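Local coordinates for protein WlaRA, TDP-fucose-3,4-ketoisomerase (Campylobacter jejuni subsp. jejuni 81116, PDB 5TPV) that is a WxcM-like protein of the cupin superfamily that binds thymidine-5'-diphosphate, at residues B[58-70]-B[83-97]. Residues are numbered along the deposited sequence; the frame is centred on the assembly and turned at random.
Sequences FIALNGSCEILID and KTKGLYIDKMIWKQM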
ATOM      1  N   PHE B  58      -9.671  -2.588  -2.046  1.00 27.43           N
ATOM      2  CA  PHE B  58      -9.818  -2.300  -0.630  1.00 30.12           C
ATOM      3  C   PHE B  58      -9.387  -3.578   0.116  1.00 30.14           C
ATOM      4  O   PHE B  58      -9.851  -4.676  -0.195  1.00 29.64           O
ATOM      5  CB  PHE B  58     -11.302  -2.022  -0.257  1.00 32.12           C
ATOM      6  CG  PHE B  58     -11.901  -0.831  -0.948  1.00 33.62           C
ATOM      7  CD1 PHE B  58     -11.700   0.433  -0.457  1.00 36.02           C
ATOM      8  CD2 PHE B  58     -12.642  -0.977  -2.118  1.00 33.88           C
ATOM      9  CE1 PHE B  58     -12.201   1.548  -1.123  1.00 40.03           C
ATOM     10  CE2 PHE B  58     -13.152   0.122  -2.781  1.00 34.70           C
ATOM     11  CZ  PHE B  58     -12.939   1.389  -2.279  1.00 32.88           C
ATOM     12  N   ILE B  59      -8.553  -3.416   1.126  1.00 25.97           N
ATOM     13  CA  ILE B  59      -8.027  -4.530   1.909  1.00 27.14           C
ATOM     14  C   ILE B  59      -8.039  -4.118   3.370  1.00 31.25           C
ATOM     15  O   ILE B  59      -7.536  -3.026   3.718  1.00 29.37           O
ATOM     16  CB  ILE B  59      -6.573  -4.792   1.461  1.00 27.57           C
ATOM     17  CG1 ILE B  59      -6.473  -4.988  -0.034  1.00 29.43           C
ATOM     18  CG2 ILE B  59      -5.936  -5.976   2.173  1.00 29.00           C
ATOM     19  CD1 ILE B  59      -5.059  -4.911  -0.552  1.00 31.94           C
ATOM     20  N   ALA B  60      -8.638  -4.967   4.219  1.00 29.19           N
ATOM     21  CA  ALA B  60      -8.492  -4.833   5.638  1.00 26.83           C
ATOM     22  C   ALA B  60      -7.206  -5.518   6.071  1.00 28.41           C
ATOM     23  O   ALA B  60      -7.196  -6.725   6.252  1.00 34.94           O
ATOM     24  CB  ALA B  60      -9.695  -5.432   6.342  1.00 32.79           C
ATOM     25  N   LEU B  61      -6.125  -4.766   6.183  1.00 31.48           N
ATOM     26  CA  LEU B  61      -4.854  -5.298   6.647  1.00 36.68           C
ATOM     27  C   LEU B  61      -4.893  -5.683   8.077  1.00 36.36           C
ATOM     28  O   LEU B  61      -4.186  -6.552   8.490  1.00 41.83           O
ATOM     29  CB  LEU B  61      -3.760  -4.260   6.612  1.00 39.97           C
ATOM     30  CG  LEU B  61      -3.274  -3.795   5.266  1.00 46.15           C
ATOM     31  CD1 LEU B  61      -1.999  -3.005   5.432  1.00 49.01           C
ATOM     32  CD2 LEU B  61      -3.034  -4.975   4.356  1.00 45.81           C
ATOM     33  N   ASN B  62      -5.678  -4.975   8.865  1.00 39.73           N
ATOM     34  CA  ASN B  62      -5.933  -5.451  10.189  1.00 36.45           C
ATOM     35  C   ASN B  62      -7.383  -5.191  10.570  1.00 37.99           C
ATOM     36  O   ASN B  62      -8.032  -4.319  10.020  1.00 39.07           O
ATOM     37  CB  ASN B  62      -4.914  -4.816  11.145  1.00 41.86           C
ATOM     38  CG  ASN B  62      -4.687  -5.667  12.392  1.00 46.05           C
ATOM     39  OD1 ASN B  62      -4.536  -6.891  12.333  1.00 50.08           O
ATOM     40  ND2 ASN B  62      -4.751  -5.018  13.535  1.00 49.65           N
ATOM     41  N   GLY B  63      -7.915  -5.977  11.478  1.00 35.32           N
ATOM     42  CA  GLY B  63      -9.322  -5.870  11.834  1.00 33.81           C
ATOM     43  C   GLY B  63     -10.298  -6.135  10.702  1.00 34.92           C
ATOM     44  O   GLY B  63     -10.070  -6.904   9.770  1.00 36.73           O
ATOM     45  N   SER B  64     -11.408  -5.432  10.765  1.00 35.35           N
ATOM     46  CA  SER B  64     -12.491  -5.674   9.832  1.00 42.22           C
ATOM     47  C   SER B  64     -13.323  -4.417   9.667  1.00 35.76           C
ATOM     48  O   SER B  64     -13.369  -3.545  10.528  1.00 32.00           O
ATOM     49  CB  SER B  64     -13.410  -6.811  10.324  1.00 44.90           C
ATOM     50  OG  SER B  64     -13.925  -6.485  11.601  0.75 49.53           O
ATOM     51  N   CYS B  65     -13.983  -4.339   8.532  1.00 36.53           N
ATOM     52  CA  CYS B  65     -14.966  -3.296   8.330  1.00 41.53           C
ATOM     53  C   CYS B  65     -15.954  -3.845   7.284  1.00 40.77           C
ATOM     54  O   CYS B  65     -15.761  -4.970   6.783  1.00 44.62           O
ATOM     55  CB  CYS B  65     -14.259  -2.021   7.848  1.00 42.74           C
ATOM     56  SG  CYS B  65     -13.462  -2.214   6.223  1.00 40.34           S
ATOM     57  N   GLU B  66     -16.996  -3.055   6.992  1.00 34.15           N
ATOM     58  CA  GLU B  66     -18.051  -3.410   6.054  1.00 38.96           C
ATOM     59  C   GLU B  66     -18.068  -2.323   5.001  1.00 33.86           C
ATOM     60  O   GLU B  66     -17.928  -1.134   5.277  1.00 34.59           O
ATOM     61  CB  GLU B  66     -19.414  -3.464   6.765  1.00 37.64           C
ATOM     62  CG  GLU B  66     -20.438  -4.351   6.096  1.00 55.99           C
ATOM     63  CD  GLU B  66     -21.746  -4.455   6.879  1.00 52.68           C
ATOM     64  OE1 GLU B  66     -22.823  -4.280   6.255  1.00 52.65           O
ATOM     65  OE2 GLU B  66     -21.689  -4.665   8.107  1.00 58.38           O
ATOM     66  N   ILE B  67     -18.249  -2.738   3.770  1.00 32.80           N
ATOM     67  CA  ILE B  67     -18.463  -1.787   2.695  1.00 33.31           C
ATOM     68  C   ILE B  67     -19.774  -1.999   1.945  1.00 33.46           C
ATOM     69  O   ILE B  67     -20.136  -3.139   1.591  1.00 39.03           O
ATOM     70  CB  ILE B  67     -17.293  -1.803   1.728  1.00 38.57           C
ATOM     71  CG1 ILE B  67     -17.537  -0.865   0.564  1.00 38.78           C
ATOM     72  CG2 ILE B  67     -17.043  -3.186   1.188  1.00 47.96           C
ATOM     73  CD1 ILE B  67     -16.271  -0.455  -0.113  1.00 38.09           C
ATOM     74  N   LEU B  68     -20.464  -0.902   1.647  1.00 33.03           N
ATOM     75  CA  LEU B  68     -21.653  -0.957   0.773  1.00 37.03           C
ATOM     76  C   LEU B  68     -21.233  -0.310  -0.515  1.00 36.15           C
ATOM     77  O   LEU B  68     -20.617   0.760  -0.476  1.00 34.53           O
ATOM     78  CB  LEU B  68     -22.854  -0.261   1.394  1.00 34.91           C
ATOM     79  CG  LEU B  68     -24.058   0.171   0.552  1.00 45.09           C
ATOM     80  CD1 LEU B  68     -25.096   0.767   1.511  1.00 46.14           C
ATOM     81  CD2 LEU B  68     -23.674   1.264  -0.456  1.00 57.50           C
ATOM     82  N   ILE B  69     -21.493  -1.009  -1.620  1.00 30.39           N
ATOM     83  CA  ILE B  69     -21.267  -0.479  -2.961  1.00 34.71           C
ATOM     84  C   ILE B  69     -22.610  -0.437  -3.731  1.00 32.24           C
ATOM     85  O   ILE B  69     -23.497  -1.274  -3.489  1.00 32.09           O
ATOM     86  CB  ILE B  69     -20.272  -1.276  -3.812  1.00 32.12           C
ATOM     87  CG1 ILE B  69     -20.624  -2.764  -3.849  1.00 35.67           C
ATOM     88  CG2 ILE B  69     -18.856  -1.108  -3.305  1.00 37.88           C
ATOM     89  CD1 ILE B  69     -19.677  -3.563  -4.696  1.00 35.98           C
ATOM     90  N   ASP B  70     -22.697   0.493  -4.675  1.00 31.64           N
ATOM     91  CA  ASP B  70     -23.976   0.862  -5.306  1.00 32.88           C
ATOM     92  C   ASP B  70     -23.737   1.278  -6.728  1.00 28.03           C
ATOM     93  O   ASP B  70     -22.910   2.169  -7.005  1.00 35.55           O
ATOM     94  CB  ASP B  70     -24.635   2.009  -4.517  1.00 36.88           C
ATOM     95  CG  ASP B  70     -26.077   2.292  -4.962  1.00 39.61           C
ATOM     96  OD1 ASP B  70     -26.946   2.187  -4.089  1.00 44.63           O
ATOM     97  OD2 ASP B  70     -26.343   2.544  -6.158  1.00 38.49           O
ATOM     98  N   LYS B  83      -6.223 -10.387   5.455  1.00 41.04           N
ATOM     99  CA  LYS B  83      -5.142  -9.892   4.592  1.00 43.60           C
ATOM    100  C   LYS B  83      -4.998 -10.622   3.286  1.00 39.55           C
ATOM    101  O   LYS B  83      -4.211 -10.199   2.455  1.00 44.87           O
ATOM    102  CB  LYS B  83      -3.798 -10.018   5.304  1.00 44.41           C
ATOM    103  CG  LYS B  83      -3.545  -8.890   6.262  1.00 47.12           C
ATOM    104  CD  LYS B  83      -2.164  -9.021   6.884  1.00 49.21           C
ATOM    105  CE  LYS B  83      -2.191  -9.682   8.252  1.00 44.42           C
ATOM    106  NZ  LYS B  83      -3.154  -8.983   9.138  1.00 49.25           N
ATOM    107  N   THR B  84      -5.709 -11.727   3.097  1.00 35.93           N
ATOM    108  CA  THR B  84      -5.561 -12.503   1.852  1.00 44.22           C
ATOM    109  C   THR B  84      -6.630 -12.249   0.811  1.00 38.10           C
ATOM    110  O   THR B  84      -6.701 -12.911  -0.217  1.00 46.14           O
ATOM    111  CB  THR B  84      -5.619 -13.985   2.147  1.00 46.80           C
ATOM    112  OG1 THR B  84      -6.926 -14.248   2.648  1.00 54.58           O
ATOM    113  CG2 THR B  84      -4.578 -14.352   3.206  1.00 62.18           C
ATOM    114  N   LYS B  85      -7.480 -11.290   1.108  1.00 45.31           N
ATOM    115  CA  LYS B  85      -8.638 -10.980   0.293  1.00 45.95           C
ATOM    116  C   LYS B  85      -8.774  -9.442   0.203  1.00 43.70           C
ATOM    117  O   LYS B  85      -8.413  -8.667   1.121  1.00 38.97           O
ATOM    118  CB  LYS B  85      -9.844 -11.686   0.899  1.00 49.22           C
ATOM    119  CG  LYS B  85     -10.921 -10.831   1.542  1.00 70.62           C
ATOM    120  CD  LYS B  85     -11.934 -11.730   2.261  1.00 79.64           C
ATOM    121  CE  LYS B  85     -13.012 -10.948   2.995  1.00 73.09           C
ATOM    122  NZ  LYS B  85     -14.186 -10.795   2.092  1.00 76.98           N
ATOM    123  N   GLY B  86      -9.214  -9.008  -0.956  1.00 33.05           N
ATOM    124  CA  GLY B  86      -9.628  -7.640  -1.136  1.00 40.13           C
ATOM    125  C   GLY B  86     -10.792  -7.547  -2.090  1.00 42.05           C
ATOM    126  O   GLY B  86     -11.115  -8.475  -2.845  1.00 44.24           O
ATOM    127  N   LEU B  87     -11.395  -6.374  -2.058  1.00 39.08           N
ATOM    128  CA  LEU B  87     -12.502  -6.032  -2.929  1.00 32.27           C
ATOM    129  C   LEU B  87     -12.021  -5.107  -3.994  1.00 28.91           C
ATOM    130  O   LEU B  87     -11.617  -3.968  -3.688  1.00 33.21           O
ATOM    131  CB  LEU B  87     -13.589  -5.324  -2.123  1.00 38.81           C
ATOM    132  CG  LEU B  87     -14.738  -4.732  -2.959  1.00 37.05           C
ATOM    133  CD1 LEU B  87     -15.478  -5.844  -3.686  1.00 38.93           C
ATOM    134  CD2 LEU B  87     -15.681  -4.014  -2.007  1.00 39.17           C
ATOM    135  N   TYR B  88     -11.983  -5.626  -5.217  1.00 29.94           N
ATOM    136  CA  TYR B  88     -11.860  -4.819  -6.436  1.00 27.40           C
ATOM    137  C   TYR B  88     -13.215  -4.213  -6.848  1.00 33.41           C
ATOM    138  O   TYR B  88     -14.233  -4.925  -6.926  1.00 34.79           O
ATOM    139  CB  TYR B  88     -11.374  -5.689  -7.576  1.00 29.28           C
ATOM    140  CG  TYR B  88     -11.475  -4.976  -8.905  1.00 28.52           C
ATOM    141  CD1 TYR B  88     -10.500  -4.090  -9.303  1.00 30.17           C
ATOM    142  CD2 TYR B  88     -12.594  -5.136  -9.724  1.00 37.75           C
ATOM    143  CE1 TYR B  88     -10.618  -3.354 -10.464  1.00 33.38           C
ATOM    144  CE2 TYR B  88     -12.723  -4.419 -10.909  1.00 38.29           C
ATOM    145  CZ  TYR B  88     -11.734  -3.552 -11.284  1.00 41.05           C
ATOM    146  OH  TYR B  88     -11.869  -2.844 -12.455  1.00 35.81           O
ATOM    147  N   ILE B  89     -13.252  -2.916  -7.112  1.00 31.88           N
ATOM    148  CA  ILE B  89     -14.414  -2.324  -7.747  1.00 34.49           C
ATOM    149  C   ILE B  89     -13.969  -1.517  -8.921  1.00 32.55           C
ATOM    150  O   ILE B  89     -12.932  -0.884  -8.900  1.00 30.33           O
ATOM    151  CB  ILE B  89     -15.258  -1.407  -6.858  1.00 34.87           C
ATOM    152  CG1 ILE B  89     -14.559  -0.060  -6.547  1.00 35.28           C
ATOM    153  CG2 ILE B  89     -15.671  -2.147  -5.616  1.00 35.65           C
ATOM    154  CD1 ILE B  89     -15.430   0.923  -5.753  1.00 32.89           C
ATOM    155  N   ASP B  90     -14.820  -1.495  -9.937  1.00 33.55           N
ATOM    156  CA  ASP B  90     -14.523  -0.707 -11.154  1.00 36.77           C
ATOM    157  C   ASP B  90     -14.894   0.756 -10.907  1.00 31.57           C
ATOM    158  O   ASP B  90     -15.484   1.094  -9.872  1.00 31.42           O
ATOM    159  CB  ASP B  90     -15.391  -1.260 -12.288  1.00 43.18           C
ATOM    160  CG  ASP B  90     -14.774  -1.098 -13.675  1.00 47.21           C
ATOM    161  OD1 ASP B  90     -15.098  -2.006 -14.491  1.00 43.77           O
ATOM    162  OD2 ASP B  90     -14.013  -0.123 -13.928  1.00 35.72           O
ATOM    163  N   LYS B  91     -14.576   1.618 -11.849  1.00 35.42           N
ATOM    164  CA  LYS B  91     -14.946   3.036 -11.696  1.00 37.33           C
ATOM    165  C   LYS B  91     -16.463   3.330 -11.675  1.00 31.46           C
ATOM    166  O   LYS B  91     -17.296   2.487 -12.015  1.00 30.58           O
ATOM    167  CB  LYS B  91     -14.265   3.862 -12.764  1.00 33.13           C
ATOM    168  CG  LYS B  91     -14.512   3.435 -14.184  1.00 39.95           C
ATOM    169  CD  LYS B  91     -13.919   4.464 -15.139  1.00 45.18           C
ATOM    170  CE  LYS B  91     -13.428   3.811 -16.406  1.00 51.47           C
ATOM    171  NZ  LYS B  91     -12.976   4.797 -17.431  1.00 55.44           N
ATOM    172  N   MET B  92     -16.851   4.496 -11.169  1.00 40.17           N
ATOM    173  CA  MET B  92     -18.275   4.895 -11.133  1.00 37.44           C
ATOM    174  C   MET B  92     -19.048   3.856 -10.374  1.00 38.98           C
ATOM    175  O   MET B  92     -20.102   3.329 -10.798  1.00 36.28           O
ATOM    176  CB  MET B  92     -18.845   5.140 -12.553  1.00 39.64           C
ATOM    177  CG  MET B  92     -18.519   6.520 -13.073  1.00 42.72           C
ATOM    178  SD  MET B  92     -19.172   7.806 -11.954  1.00 44.68           S
ATOM    179  CE  MET B  92     -20.863   7.972 -12.515  1.00 55.80           C
ATOM    180  N   ILE B  93     -18.508   3.530  -9.213  1.00 40.07           N
ATOM    181  CA  ILE B  93     -19.303   2.809  -8.277  1.00 34.00           C
ATOM    182  C   ILE B  93     -19.281   3.590  -6.986  1.00 35.33           C
ATOM    183  O   ILE B  93     -18.212   3.984  -6.522  1.00 33.96           O
ATOM    184  CB  ILE B  93     -18.766   1.388  -8.150  1.00 34.59           C
ATOM    185  CG1 ILE B  93     -18.823   0.698  -9.518  1.00 38.80           C
ATOM    186  CG2 ILE B  93     -19.535   0.644  -7.065  1.00 35.89           C
ATOM    187  CD1 ILE B  93     -18.699  -0.815  -9.508  1.00 39.06           C
ATOM    188  N   TRP B  94     -20.467   3.847  -6.456  1.00 36.80           N
ATOM    189  CA  TRP B  94     -20.600   4.603  -5.211  1.00 36.00           C
ATOM    190  C   TRP B  94     -20.306   3.635  -4.063  1.00 36.39           C
ATOM    191  O   TRP B  94     -20.666   2.443  -4.096  1.00 35.01           O
ATOM    192  CB  TRP B  94     -22.019   5.094  -5.062  1.00 36.02           C
ATOM    193  CG  TRP B  94     -22.339   5.883  -3.844  1.00 35.28           C
ATOM    194  CD1 TRP B  94     -22.661   5.414  -2.608  1.00 35.85           C
ATOM    195  CD2 TRP B  94     -22.435   7.300  -3.766  1.00 35.70           C
ATOM    196  NE1 TRP B  94     -22.975   6.462  -1.761  1.00 33.25           N
ATOM    197  CE2 TRP B  94     -22.817   7.628  -2.448  1.00 33.37           C
ATOM    198  CE3 TRP B  94     -22.251   8.324  -4.693  1.00 33.89           C
ATOM    199  CZ2 TRP B  94     -22.995   8.935  -2.022  1.00 44.03           C
ATOM    200  CZ3 TRP B  94     -22.451   9.641  -4.260  1.00 40.12           C
ATOM    201  CH2 TRP B  94     -22.807   9.930  -2.949  1.00 40.58           C
ATOM    202  N   LYS B  95     -19.680   4.177  -3.031  1.00 31.54           N
ATOM    203  CA  LYS B  95     -19.327   3.359  -1.877  1.00 35.39           C
ATOM    204  C   LYS B  95     -19.405   4.132  -0.579  1.00 28.99           C
ATOM    205  O   LYS B  95     -19.196   5.338  -0.548  1.00 30.59           O
ATOM    206  CB  LYS B  95     -17.935   2.730  -2.088  1.00 34.53           C
ATOM    207  CG  LYS B  95     -16.734   3.487  -1.560  1.00 30.01           C
ATOM    208  CD  LYS B  95     -16.362   4.702  -2.348  1.00 33.38           C
ATOM    209  CE  LYS B  95     -16.043   4.402  -3.793  1.00 34.76           C
ATOM    210  NZ  LYS B  95     -15.676   5.687  -4.409  1.00 35.61           N
ATOM    211  N   GLN B  96     -19.716   3.395   0.460  1.00 31.00           N
ATOM    212  CA  GLN B  96     -19.654   3.839   1.822  1.00 40.06           C
ATOM    213  C   GLN B  96     -19.092   2.731   2.750  1.00 39.33           C
ATOM    214  O   GLN B  96     -19.412   1.557   2.616  1.00 37.00           O
ATOM    215  CB  GLN B  96     -21.070   4.281   2.214  1.00 40.53           C
ATOM    216  CG  GLN B  96     -21.185   4.812   3.625  1.00 48.34           C
ATOM    217  CD  GLN B  96     -22.642   5.000   4.043  1.00 57.86           C
ATOM    218  OE1 GLN B  96     -23.421   4.047   4.054  1.00 53.34           O
ATOM    219  NE2 GLN B  96     -23.010   6.233   4.402  1.00 44.29           N
ATOM    220  N   MET B  97     -18.225   3.103   3.688  1.00 35.93           N
ATOM    221  CA  MET B  97     -17.637   2.158   4.634  1.00 36.47           C
ATOM    222  C   MET B  97     -17.881   2.513   6.058  1.00 32.39           C
ATOM    223  O   MET B  97     -17.834   3.678   6.400  1.00 32.16           O
ATOM    224  CB  MET B  97     -16.159   2.119   4.442  1.00 36.57           C
ATOM    225  CG  MET B  97     -15.966   1.809   2.983  1.00 50.25           C
ATOM    226  SD  MET B  97     -14.287   2.013   2.485  1.00 59.45           S
ATOM    227  CE  MET B  97     -14.598   3.682   1.846  1.00 56.01           C
TER
HETATM  228  O   HOH W   1      -9.419  -7.595   3.196  1.00 33.42           O
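Two sheets of a cupin beta-sandwich meet here, and each segment supplies a strand to both. In one sheet Phe58 pairs with Leu87 across antiparallel strands: Phe58 N donates to Leu87 O at 2.9 Å, and Leu87 N returns a bond to Phe58 O. Gly86 CA comes within 3.1 Å of Phe58 O, a close backbone approach. In the other sheet Leu68 pairs with Gln96 and Asp70 with Trp94, each through two backbone bonds; that from Leu68 N to Gln96 O is nearly straight.

Mostly apolar side chains pack between the sheets. The branches of Ile67 and Leu87 meet end to end, Ile67 CG2 lying 3.6 Å from Leu87 CD2, while Ile67 CD1 sits over the rim of one face of the Phe58 ring. Ile89 CD1 meets the edge of that ring in its plane, 3.8 Å from Phe58 CE2. Met97 runs alongside Ile67, and its CG, set opposite the carbonyl carbon (chi1 -55°), lets the chain carry SD obliquely to the ring, 4.8 Å from the Phe58 centroid, a Met-aromatic contact. Ile69 and Ile89 pass alongside with opposite headings, Ile69 CG2 to Ile89 CG2 4.1 Å.

At the corner where the chain changes sheets, Lys83 bends at its last two torsions (chi3 -97°, chi4 -53°), and NZ lies 2.7 Å from Leu61 O; the same lysine makes a cation-pi contact with Tyr38 of the second subunit. Met97 lies near bound thymidine-5'-diphosphate. Two antiparallel sheets facing each other, with the chain passing from one to the other, belong to the jelly-roll-like beta-barrel of cupins.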